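PDB 3WMR: proline iminopeptidase from Streptomyces halstedii, which acts as an amidohydrolase on polyketide substrates, which it meets through a hydrophobic tunnel, and may also release N-terminal proline from peptides. Local coordinates for residues 120-125 and 141-146; 128-133 and 150-155; 137-142 and 251-256; 258-263 and 281-286. All coordinates share one frame; numbering follows the deposited sequence.

Contact 1 of 4, residues 120-125 and 141-146; sequences YVLFGQ and AGLRGL
The parallel strands 120-125 and 143-146 are the two beta arms of a right-handed beta-alpha-beta crossover in the alpha/beta hydrolase sheet, closed by helix 127-137. Their axes approach to 4.9 Å at 22°. Three backbone bonds join the two segments: Tyr-120 N to Gly-142 O (3.0 Å), just before the strand, Arg-144 N to Tyr-120 O (2.9 Å) and Leu-122 N to Gly-145 O (3.1 Å); pairing goes on to Val-147. Pairing of Tyr-120 with Leu-143 but Leu-122 with Leu-146 shifts the register by one, which defines a beta bulge; within it Gly-145 N is buried without a partner in the model.

Tyr-120 carries its ring between its own N and carbonyl carbon (chi1 62°), folding it back over the start of the other strand. One ring face lies over Leu-143 CA, offset toward the rim, and Leu-143 CD1 reaches CE2 of Tyr-120 at 3.7 Å. The same methyl meets CG of Leu-122 at 3.8 Å, where the two leucine side chains cross at about a right angle; that CG also sits at the edge of the tyrosine ring, in its plane. Further along, CD1 of Leu-146 rests against CB of Leu-122 at 4.1 Å. Val-121 sets CG1 against Gly-145 O and CG2 against Arg-144 CB.

The phenol OH of Tyr-120 is hydrogen-bonded to His-135 of helix 127-137, and Leu-143 and Leu-146 touch Ala-136, so this helix packs on the leucine side. Beyond Val-121 lies Leu-311 of helix 300-312, while strand 49-52 pairs with strand 120-125 along its other edge.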
loop_
_atom_site.group_PDB
_atom_site.type_symbol
_atom_site.label_atom_id
_atom_site.label_comp_id
_atom_site.label_asym_id
_atom_site.label_seq_id
_atom_site.Cartn_x
_atom_site.Cartn_y
_atom_site.Cartn_z
ATOM N N TYR A 120 13.259 -7.567 11.175
ATOM C CA TYR A 120 12.382 -7.493 10.003
ATOM C C TYR A 120 12.579 -6.172 9.262
ATOM O O TYR A 120 13.076 -5.208 9.841
ATOM C CB TYR A 120 10.904 -7.703 10.388
ATOM C CG TYR A 120 10.331 -6.664 11.339
ATOM C CD1 TYR A 120 10.636 -6.701 12.687
ATOM C CD2 TYR A 120 9.500 -5.644 10.884
ATOM C CE1 TYR A 120 10.139 -5.744 13.573
ATOM C CE2 TYR A 120 8.990 -4.678 11.766
ATOM C CZ TYR A 120 9.324 -4.729 13.110
ATOM O OH TYR A 120 8.809 -3.784 13.993
ATOM N N VAL A 121 12.248 -6.168 7.972
ATOM C CA VAL A 121 12.217 -4.965 7.137
ATOM C C VAL A 121 10.755 -4.765 6.738
ATOM O O VAL A 121 10.036 -5.743 6.548
ATOM C CB VAL A 121 13.135 -5.133 5.909
ATOM C CG1 VAL A 121 13.153 -3.899 5.014
ATOM C CG2 VAL A 121 14.551 -5.455 6.360
ATOM N N LEU A 122 10.290 -3.521 6.679
ATOM C CA LEU A 122 8.925 -3.238 6.230
ATOM C C LEU A 122 8.909 -2.567 4.866
ATOM O O LEU A 122 9.657 -1.610 4.627
ATOM C CB LEU A 122 8.172 -2.331 7.210
ATOM C CG LEU A 122 7.741 -2.812 8.592
ATOM C CD1 LEU A 122 6.912 -1.708 9.231
ATOM C CD2 LEU A 122 6.935 -4.097 8.529
ATOM N N PHE A 123 8.064 -3.097 3.973
ATOM C CA PHE A 123 7.742 -2.466 2.686
ATOM C C PHE A 123 6.258 -2.154 2.740
ATOM O O PHE A 123 5.437 -3.040 2.959
ATOM C CB PHE A 123 8.040 -3.431 1.545
ATOM C CG PHE A 123 7.628 -2.937 0.184
ATOM C CD1 PHE A 123 8.527 -2.279 -0.627
ATOM C CD2 PHE A 123 6.342 -3.163 -0.291
ATOM C CE1 PHE A 123 8.152 -1.851 -1.893
ATOM C CE2 PHE A 123 5.957 -2.748 -1.576
ATOM C CZ PHE A 123 6.862 -2.093 -2.369
ATOM N N GLY A 124 5.902 -0.893 2.579
ATOM C CA GLY A 124 4.509 -0.490 2.678
ATOM C C GLY A 124 4.140 0.196 1.390
ATOM O O GLY A 124 4.769 1.162 1.021
ATOM N N GLN A 125 3.139 -0.344 0.692
ATOM C CA GLN A 125 2.699 0.188 -0.594
ATOM C C GLN A 125 1.383 0.937 -0.434
ATOM O O GLN A 125 0.453 0.376 0.120
ATOM C CB GLN A 125 2.541 -0.983 -1.577
ATOM C CG GLN A 125 2.656 -0.586 -3.032
ATOM C CD GLN A 125 1.365 -0.083 -3.618
ATOM O OE1 GLN A 125 0.301 -0.267 -3.046
ATOM N NE2 GLN A 125 1.449 0.533 -4.798
ATOM N N ALA A 141 12.240 -2.185 18.164
ATOM C CA ALA A 141 13.637 -2.639 18.207
ATOM C C ALA A 141 14.061 -3.497 17.018
ATOM O O ALA A 141 15.206 -3.413 16.556
ATOM C CB ALA A 141 13.896 -3.395 19.515
ATOM N N GLY A 142 13.161 -4.337 16.528
ATOM C CA GLY A 142 13.526 -5.284 15.471
ATOM C C GLY A 142 13.519 -4.735 14.058
ATOM O O GLY A 142 13.992 -5.398 13.132
ATOM N N LEU A 143 12.977 -3.536 13.874
ATOM C CA LEU A 143 12.889 -2.932 12.544
ATOM C C LEU A 143 14.255 -2.459 12.011
ATOM O O LEU A 143 14.906 -1.605 12.620
ATOM C CB LEU A 143 11.903 -1.771 12.539
ATOM C CG LEU A 143 11.740 -1.068 11.176
ATOM C CD1 LEU A 143 11.047 -1.998 10.178
ATOM C CD2 LEU A 143 10.982 0.236 11.336
ATOM N N ARG A 144 14.645 -3.000 10.851
ATOM C CA ARG A 144 15.908 -2.652 10.176
ATOM C C ARG A 144 15.828 -1.519 9.148
ATOM O O ARG A 144 16.814 -0.816 8.914
ATOM C CB ARG A 144 16.456 -3.873 9.440
ATOM C CG ARG A 144 17.070 -4.910 10.344
ATOM C CD ARG A 144 17.420 -6.178 9.587
ATOM N NE ARG A 144 18.800 -6.214 9.165
ATOM C CZ ARG A 144 19.764 -6.948 9.724
ATOM N NH1 ARG A 144 19.530 -7.745 10.760
ATOM N NH2 ARG A 144 20.982 -6.871 9.238
ATOM N N GLY A 145 14.680 -1.383 8.501
ATOM C CA GLY A 145 14.509 -0.457 7.397
ATOM C C GLY A 145 13.046 -0.347 7.024
ATOM O O GLY A 145 12.258 -1.237 7.316
ATOM N N LEU A 146 12.689 0.750 6.375
ATOM C CA LEU A 146 11.328 0.993 5.922
ATOM C C LEU A 146 11.343 1.423 4.475
ATOM O O LEU A 146 12.069 2.356 4.101
ATOM C CB LEU A 146 10.672 2.116 6.730
ATOM C CG LEU A 146 9.325 2.674 6.234
ATOM C CD1 LEU A 146 8.227 1.622 6.299
ATOM C CD2 LEU A 146 8.950 3.907 7.074
#

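Contact 2 of 4, residues 128-133 and 150-155; sequences GGMLGS and NAPASM
Met-130 of helix 127-137 and the loop 150-155 meet in a buried contact in which a thioether chain packs on a proline ring, a second methionine and two backbone carbonyls, with no hydrogen bond across it. The tight part is at Pro-152: its carbonyl O lies 3.2 Å from CG of Met-130, and 3.6 Å from both SD and CE. Pro-152 O is buried with no hydrogen-bond donor in the model, and the aliphatic atoms and sulfur of Met-130 pack on it from this side. Met-130 runs extended through chi2, then turns at chi3 (84°), which swings CE toward the Ala-153 carbonyl.

Alongside, SD of Met-130 touches CG of the Pro-152 ring at 3.8 Å and SD of Met-155 at 3.8 Å. The second tight point is Gly-129, whose CA comes to 3.8 Å from CB of Ala-151; this methyl fills the place a side chain on Gly-129 would take, and the bare CA lets the loop come close. The contact is looser toward Ser-154, whose N stays 4.1 Å from CE of Met-130, although this side too is buried.

Gly-128 belongs to a GxSxG pattern consistent with the nucleophile elbow of alpha/beta hydrolases, around the predicted nucleophile Ser-126, and helix 127-137 leaves it. Trp-245 lies against Met-130, helix 270-279 borders Pro-152 and Ala-153, and Ser-154 occupies the N-cap position of helix 155-166.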
loop_
_atom_site.group_PDB
_atom_site.type_symbol
_atom_site.label_atom_id
_atom_site.label_comp_id
_atom_site.label_asym_id
_atom_site.label_seq_id
_atom_site.Cartn_x
_atom_site.Cartn_y
_atom_site.Cartn_z
ATOM N N GLY A 128 -0.385 1.238 2.997
ATOM C CA GLY A 128 0.565 0.425 3.737
ATOM C C GLY A 128 1.864 1.140 4.069
ATOM O O GLY A 128 2.487 0.861 5.093
ATOM N N GLY A 129 2.275 2.061 3.204
ATOM C CA GLY A 129 3.442 2.888 3.453
ATOM C C GLY A 129 3.160 3.903 4.553
ATOM O O GLY A 129 4.073 4.302 5.280
ATOM N N MET A 130 1.907 4.333 4.658
ATOM C CA MET A 130 1.496 5.270 5.718
ATOM C C MET A 130 1.435 4.556 7.066
ATOM O O MET A 130 1.909 5.087 8.097
ATOM C CB MET A 130 0.147 5.939 5.388
ATOM C CG MET A 130 0.150 6.710 4.074
ATOM S SD MET A 130 -1.406 7.524 3.675
ATOM C CE MET A 130 -1.249 9.065 4.593
ATOM N N LEU A 131 0.801 3.387 7.068
ATOM C CA LEU A 131 0.802 2.467 8.215
ATOM C C LEU A 131 2.234 2.123 8.633
ATOM O O LEU A 131 2.597 2.234 9.810
ATOM C CB LEU A 131 -0.005 1.190 7.883
ATOM C CG LEU A 131 -0.087 0.103 8.973
ATOM C CD1 LEU A 131 -0.797 0.637 10.207
ATOM C CD2 LEU A 131 -0.780 -1.152 8.470
ATOM N N GLY A 132 3.063 1.715 7.664
ATOM C CA GLY A 132 4.478 1.438 7.941
ATOM C C GLY A 132 5.201 2.584 8.625
ATOM O O GLY A 132 6.013 2.356 9.525
ATOM N N SER A 133 4.908 3.820 8.210
ATOM C CA SER A 133 5.560 5.001 8.791
ATOM C C SER A 133 5.143 5.202 10.243
ATOM O O SER A 133 5.970 5.537 11.101
ATOM C CB SER A 133 5.203 6.259 8.005
ATOM O OG SER A 133 5.695 6.185 6.690
ATOM N N ASN A 150 4.922 4.263 -3.366
ATOM C CA ASN A 150 3.668 4.753 -3.944
ATOM C C ASN A 150 2.732 5.217 -2.850
ATOM O O ASN A 150 1.517 5.021 -2.906
ATOM C CB ASN A 150 3.007 3.672 -4.799
ATOM C CG ASN A 150 4.018 2.900 -5.623
ATOM O OD1 ASN A 150 4.634 3.446 -6.542
ATOM N ND2 ASN A 150 4.233 1.664 -5.272
ATOM N N ALA A 151 3.318 5.839 -1.840
ATOM C CA ALA A 151 2.577 6.176 -0.623
ATOM C C ALA A 151 2.717 7.639 -0.299
ATOM O O ALA A 151 3.833 8.124 -0.131
ATOM C CB ALA A 151 3.081 5.330 0.530
ATOM N N PRO A 152 1.575 8.355 -0.160
ATOM C CA PRO A 152 1.617 9.772 0.195
ATOM C C PRO A 152 1.896 9.957 1.677
ATOM O O PRO A 152 1.630 9.052 2.449
ATOM C CB PRO A 152 0.190 10.231 -0.099
ATOM C CG PRO A 152 -0.639 9.054 0.278
ATOM C CD PRO A 152 0.195 7.837 -0.105
ATOM N N ALA A 153 2.392 11.131 2.065
ATOM C CA ALA A 153 2.574 11.464 3.491
ATOM C C ALA A 153 1.314 12.078 4.096
ATOM O O ALA A 153 1.161 12.120 5.315
ATOM C CB ALA A 153 3.740 12.423 3.674
ATOM N N SER A 154 0.411 12.542 3.238
ATOM C CA SER A 154 -0.814 13.217 3.671
ATOM C C SER A 154 -1.928 13.040 2.658
ATOM O O SER A 154 -1.752 13.325 1.489
ATOM C CB SER A 154 -0.554 14.704 3.821
ATOM O OG SER A 154 -1.775 15.428 3.953
ATOM N N MET A 155 -3.094 12.619 3.121
ATOM C CA MET A 155 -4.260 12.548 2.237
ATOM C C MET A 155 -4.769 13.929 1.821
ATOM O O MET A 155 -5.457 14.055 0.802
ATOM C CB MET A 155 -5.371 11.717 2.877
ATOM C CG MET A 155 -4.954 10.282 3.173
ATOM S SD MET A 155 -4.082 9.422 1.839
ATOM C CE MET A 155 -5.395 9.212 0.597
#

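Contact 3 of 4, residues 137-142 and 251-256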
loop_
_atom_site.group_PDB
_atom_site.type_symbol
_atom_site.label_atom_id
_atom_site.label_comp_id
_atom_site.label_asym_id
_atom_site.label_seq_id
_atom_site.Cartn_x
_atom_site.Cartn_y
_atom_site.Cartn_z
ATOM N N ALA A 137 7.648 4.963 13.435
ATOM C CA ALA A 137 7.804 6.165 14.238
ATOM C C ALA A 137 7.790 5.858 15.738
ATOM O O ALA A 137 8.279 6.646 16.531
ATOM C CB ALA A 137 6.730 7.182 13.886
ATOM N N ARG A 138 7.275 4.691 16.100
ATOM C CA ARG A 138 7.328 4.202 17.473
ATOM C C ARG A 138 8.659 3.557 17.819
ATOM O O ARG A 138 8.859 3.127 18.951
ATOM C CB ARG A 138 6.197 3.203 17.702
ATOM C CG ARG A 138 4.849 3.806 17.378
ATOM C CD ARG A 138 3.712 2.835 17.613
ATOM N NE ARG A 138 2.357 3.426 17.645
ATOM C CZ ARG A 138 1.916 4.511 16.993
ATOM N NH1 ARG A 138 2.678 5.232 16.174
ATOM N NH2 ARG A 138 0.647 4.871 17.149
ATOM N N ARG A 139 9.556 3.465 16.838
ATOM C CA ARG A 139 10.917 3.015 17.056
ATOM C C ARG A 139 10.983 1.608 17.648
ATOM O O ARG A 139 11.623 1.399 18.685
ATOM C CB ARG A 139 11.682 4.028 17.942
ATOM C CG ARG A 139 11.831 5.399 17.284
ATOM C CD ARG A 139 12.492 6.420 18.210
ATOM N NE ARG A 139 12.826 7.658 17.508
ATOM C CZ ARG A 139 13.483 8.691 18.042
ATOM N NH1 ARG A 139 13.896 8.654 19.302
ATOM N NH2 ARG A 139 13.728 9.778 17.317
ATOM N N PRO A 140 10.326 0.635 16.997
ATOM C CA PRO A 140 10.395 -0.742 17.483
ATOM C C PRO A 140 11.798 -1.316 17.259
ATOM O O PRO A 140 12.454 -0.971 16.271
ATOM C CB PRO A 140 9.371 -1.470 16.598
ATOM C CG PRO A 140 9.411 -0.726 15.311
ATOM C CD PRO A 140 9.724 0.709 15.648
ATOM N N ALA A 141 12.240 -2.185 18.164
ATOM C CA ALA A 141 13.637 -2.639 18.207
ATOM C C ALA A 141 14.061 -3.497 17.018
ATOM O O ALA A 141 15.206 -3.413 16.556
ATOM C CB ALA A 141 13.896 -3.395 19.515
ATOM N N GLY A 142 13.161 -4.337 16.528
ATOM C CA GLY A 142 13.526 -5.284 15.471
ATOM C C GLY A 142 13.519 -4.735 14.058
ATOM O O GLY A 142 13.992 -5.398 13.132
ATOM N N LEU A 251 6.925 11.516 11.239
ATOM C CA LEU A 251 8.051 11.235 10.345
ATOM C C LEU A 251 9.429 11.589 10.897
ATOM O O LEU A 251 10.386 10.854 10.643
ATOM C CB LEU A 251 7.854 11.878 8.950
ATOM C CG LEU A 251 6.615 11.450 8.140
ATOM C CD1 LEU A 251 6.553 12.128 6.777
ATOM C CD2 LEU A 251 6.524 9.950 7.971
ATOM N N PRO A 252 9.544 12.694 11.672
ATOM C CA PRO A 252 10.855 12.986 12.240
ATOM C C PRO A 252 11.360 11.920 13.205
ATOM O O PRO A 252 12.551 11.886 13.467
ATOM C CB PRO A 252 10.638 14.332 12.993
ATOM C CG PRO A 252 9.445 14.939 12.336
ATOM C CD PRO A 252 8.569 13.771 11.955
ATOM N N ASP A 253 10.476 11.066 13.724
ATOM C CA ASP A 253 10.856 10.056 14.720
ATOM C C ASP A 253 11.364 8.742 14.119
ATOM O O ASP A 253 11.828 7.850 14.847
ATOM C CB ASP A 253 9.675 9.762 15.648
ATOM C CG ASP A 253 9.330 10.945 16.572
ATOM O OD1 ASP A 253 10.169 11.845 16.799
ATOM O OD2 ASP A 253 8.191 10.972 17.066
ATOM N N ILE A 254 11.258 8.601 12.801
ATOM C CA ILE A 254 11.720 7.385 12.115
ATOM C C ILE A 254 13.246 7.376 12.081
ATOM O O ILE A 254 13.865 8.263 11.475
ATOM C CB ILE A 254 11.128 7.284 10.692
ATOM C CG1 ILE A 254 9.608 7.102 10.767
ATOM C CG2 ILE A 254 11.751 6.125 9.930
ATOM C CD1 ILE A 254 8.877 7.313 9.457
ATOM N N GLN A 255 13.841 6.381 12.731
ATOM C CA GLN A 255 15.303 6.298 12.882
ATOM C C GLN A 255 15.981 5.408 11.843
ATOM O O GLN A 255 17.194 5.519 11.607
ATOM C CB GLN A 255 15.651 5.753 14.260
ATOM C CG GLN A 255 15.335 6.721 15.382
ATOM C CD GLN A 255 15.606 6.129 16.760
ATOM O OE1 GLN A 255 15.245 4.994 17.034
ATOM N NE2 GLN A 255 16.223 6.913 17.637
ATOM N N VAL A 256 15.207 4.525 11.227
ATOM C CA VAL A 256 15.808 3.531 10.348
ATOM C C VAL A 256 16.007 4.142 8.971
ATOM O O VAL A 256 15.363 5.133 8.621
ATOM C CB VAL A 256 14.962 2.246 10.299
ATOM C CG1 VAL A 256 15.002 1.555 11.651
ATOM C CG2 VAL A 256 13.519 2.531 9.879
HETATM O O HOH W 1 14.397 9.919 14.554
#
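The guanidinium of Arg-139 and the side-chain amide of Gln-255 are stacked with their planes 3° apart: Gln-255 NE2 lies 3.2 Å above the guanidinium plane, over its centre, while CD of Gln-255 comes to 3.3 Å from NE of Arg-139. At the edge of the guanidinium, near its plane, stands the Asp-253 carbonyl, which takes the N-H of Arg-139 NE at 2.8 Å. This bond is nearly straight (174°) and uses a lone pair of the oxygen. NH2 reaches water 1 at 2.8 Å, and the water passes a hydrogen on to Pro-252 O. The extended chain from CG to NE carries the group across the glutamine, with OE1 of Gln-255 close to CD of Arg-139.

Arg-139 is the first residue to leave helical geometry after helix 127-137, with positive phi (59°), so the contact ties this helix's C-terminal turn to the loop that leads into strand 258-263. Behind it Ala-137 CB packs on Ile-254 CG1 at 4.2 Å, and Ile-254 continues onto Ser-133 and Ala-136 of the helix. OD1 of Asp-253 is 4.1 Å from NH2 of Arg-139, beyond a salt bridge and well out of the guanidinium plane, so the charges can attract but no N-H points at it.

Contact 4 of 4, residues 258-263 and 281-286; sequences TMVLIG and PDVRYE
Val-260 stands at the middle of the first shell, where CG2 meets CG2 of Val-283 at 3.8 Å and CG1 approaches CD1 of Tyr-285 at 4.0 Å, at the edge of the ring and in its plane. Ile-262, with CG1 held between its N and carbonyl carbon (chi1 60°), sends CD1 to 3.6 Å from the Tyr-285 OH. On the other face of the sheet, CG of Met-259 lies 3.7 Å from CG of Arg-284, and SD of Met-259 meets CG of Glu-286 at 3.8 Å.

These pairs are positioned by in-register parallel strands, axes 4.6 Å apart at 19°. Five backbone bonds run from Thr-258 N to Asp-282 O through to Ile-262 N to Glu-286 O; the shortest, Val-260 N to Arg-284 O, is 2.7 Å. Water 2 donates to Thr-258 O and Asp-282 OD1 and accepts from Arg-284 NE, holding NE beside the N-terminal starts of the two strands, while NH1 binds Ser-313. Further out, helix 270-279, the connection of this beta-alpha-beta unit, packs on Val-260 and Ile-262, and helix 300-312 on Met-259, Leu-261 and Glu-286; strand 283-288 is an outermost strand of the sheet.

The bonding runs unbroken as far as Ile-262, one residue before the Gly-263 N to Asp-266 bond, consistent with a well-ordered start to the loop carrying this predicted active-site residue, whereas the water-bridged Asp-282 and Arg-284, both partly exposed, lie at the N-terminal end.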
loop_
_atom_site.group_PDB
_atom_site.type_symbol
_atom_site.label_atom_id
_atom_site.label_comp_id
_atom_site.label_asym_id
_atom_site.label_seq_id
_atom_site.Cartn_x
_atom_site.Cartn_y
_atom_site.Cartn_z
ATOM N N THR A 258 15.239 4.746 5.401
ATOM C CA THR A 258 13.959 4.718 4.741
ATOM C C THR A 258 14.160 4.980 3.257
ATOM O O THR A 258 15.018 5.793 2.871
ATOM C CB THR A 258 13.018 5.766 5.371
ATOM O OG1 THR A 258 12.821 5.448 6.759
ATOM C CG2 THR A 258 11.660 5.787 4.651
ATOM N N MET A 259 13.398 4.280 2.415
ATOM C CA MET A 259 13.443 4.539 0.967
ATOM C C MET A 259 12.055 4.948 0.465
ATOM O O MET A 259 11.069 4.251 0.740
ATOM C CB MET A 259 13.934 3.323 0.164
ATOM C CG MET A 259 13.982 3.596 -1.337
ATOM S SD MET A 259 14.812 2.367 -2.385
ATOM C CE MET A 259 13.976 0.889 -1.828
ATOM N N VAL A 260 11.993 6.078 -0.252
ATOM C CA VAL A 260 10.785 6.498 -0.947
ATOM C C VAL A 260 10.908 6.047 -2.395
ATOM O O VAL A 260 11.885 6.391 -3.060
ATOM C CB VAL A 260 10.599 8.022 -0.914
ATOM C CG1 VAL A 260 9.375 8.435 -1.732
ATOM C CG2 VAL A 260 10.483 8.510 0.528
ATOM N N LEU A 261 9.934 5.269 -2.856
ATOM C CA LEU A 261 9.940 4.718 -4.201
ATOM C C LEU A 261 8.588 5.005 -4.810
ATOM O O LEU A 261 7.567 4.547 -4.293
ATOM C CB LEU A 261 10.196 3.210 -4.171
ATOM C CG LEU A 261 10.424 2.511 -5.528
ATOM C CD1 LEU A 261 11.370 1.337 -5.330
ATOM C CD2 LEU A 261 9.136 2.036 -6.186
ATOM N N ILE A 262 8.586 5.772 -5.899
ATOM C CA ILE A 262 7.368 6.081 -6.624
ATOM C C ILE A 262 7.622 5.878 -8.107
ATOM O O ILE A 262 8.784 5.724 -8.550
ATOM C CB ILE A 262 6.880 7.531 -6.363
ATOM C CG1 ILE A 262 7.951 8.541 -6.795
ATOM C CG2 ILE A 262 6.542 7.749 -4.887
ATOM C CD1 ILE A 262 7.474 9.972 -6.801
ATOM N N GLY A 263 6.538 5.833 -8.874
ATOM C CA GLY A 263 6.639 5.880 -10.341
ATOM C C GLY A 263 6.621 7.320 -10.814
ATOM O O GLY A 263 6.036 8.177 -10.157
ATOM N N PRO A 281 14.892 11.638 8.767
ATOM C CA PRO A 281 16.350 11.887 8.813
ATOM C C PRO A 281 17.191 11.097 7.801
ATOM O O PRO A 281 18.016 11.687 7.088
ATOM C CB PRO A 281 16.724 11.494 10.248
ATOM C CG PRO A 281 15.468 11.706 11.044
ATOM C CD PRO A 281 14.357 11.295 10.101
ATOM N N ASP A 282 16.964 9.790 7.710
ATOM C CA ASP A 282 17.755 8.936 6.823
ATOM C C ASP A 282 16.859 8.407 5.713
ATOM O O ASP A 282 16.167 7.404 5.911
ATOM C CB ASP A 282 18.362 7.776 7.610
ATOM C CG ASP A 282 19.281 6.894 6.768
ATOM O OD1 ASP A 282 19.354 7.051 5.520
ATOM O OD2 ASP A 282 19.952 6.043 7.376
ATOM N N VAL A 283 16.879 9.073 4.554
ATOM C CA VAL A 283 15.911 8.771 3.505
ATOM C C VAL A 283 16.470 8.903 2.104
ATOM O O VAL A 283 17.189 9.853 1.788
ATOM C CB VAL A 283 14.642 9.640 3.643
ATOM C CG1 VAL A 283 14.958 11.134 3.448
ATOM C CG2 VAL A 283 13.549 9.163 2.678
ATOM N N ARG A 284 16.122 7.939 1.261
ATOM C CA ARG A 284 16.583 7.935 -0.120
ATOM C C ARG A 284 15.389 7.867 -1.069
ATOM O O ARG A 284 14.332 7.372 -0.700
ATOM C CB ARG A 284 17.591 6.807 -0.341
ATOM C CG ARG A 284 17.027 5.409 -0.283
ATOM C CD ARG A 284 18.143 4.366 -0.223
ATOM N NE ARG A 284 18.720 4.247 1.121
ATOM C CZ ARG A 284 19.574 3.290 1.492
ATOM N NH1 ARG A 284 19.973 2.356 0.627
ATOM N NH2 ARG A 284 20.046 3.276 2.732
ATOM N N TYR A 285 15.581 8.397 -2.276
ATOM C CA TYR A 285 14.522 8.675 -3.235
ATOM C C TYR A 285 14.753 7.956 -4.572
ATOM O O TYR A 285 15.821 8.098 -5.194
ATOM C CB TYR A 285 14.501 10.189 -3.464
ATOM C CG TYR A 285 13.334 10.744 -4.260
ATOM C CD1 TYR A 285 12.032 10.301 -4.038
ATOM C CD2 TYR A 285 13.534 11.759 -5.195
ATOM C CE1 TYR A 285 10.967 10.824 -4.756
ATOM C CE2 TYR A 285 12.476 12.299 -5.908
ATOM C CZ TYR A 285 11.189 11.825 -5.677
ATOM O OH TYR A 285 10.129 12.340 -6.367
ATOM N N GLU A 286 13.761 7.195 -5.019
ATOM C CA GLU A 286 13.861 6.474 -6.283
ATOM C C GLU A 286 12.590 6.681 -7.081
ATOM O O GLU A 286 11.495 6.517 -6.540
ATOM C CB GLU A 286 14.040 4.974 -6.025
ATOM C CG GLU A 286 15.347 4.602 -5.365
ATOM C CD GLU A 286 16.548 4.722 -6.295
ATOM O OE1 GLU A 286 16.383 4.955 -7.513
ATOM O OE2 GLU A 286 17.671 4.570 -5.780
HETATM O O HOH W 2 18.026 5.757 3.471
#

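Contacts 1 and 4 lie in the same mixed sheet: strand 143-149, an arm of contact 1, neighbours strand 258-263 of contact 4, and their centres are 13 Å apart. Contact 2 pairs helix 127-137, the connection of the contact 1 crossover, with the loop after strand 143-149, its centre 13 Å from contact 1 and 12 Å from contact 4. Contact 3 takes the other end of that helix, 10 Å from contact 1, sharing Ala-141 and Gly-142 with it. Segments of 1 and 2, and of 2 and 3, alternate along the chain; contact 4 opens last. Bonds from strand 143-149 and its following loop to strand 258-263 connect the contacts, placing the predicted nucleophile and acid on one core.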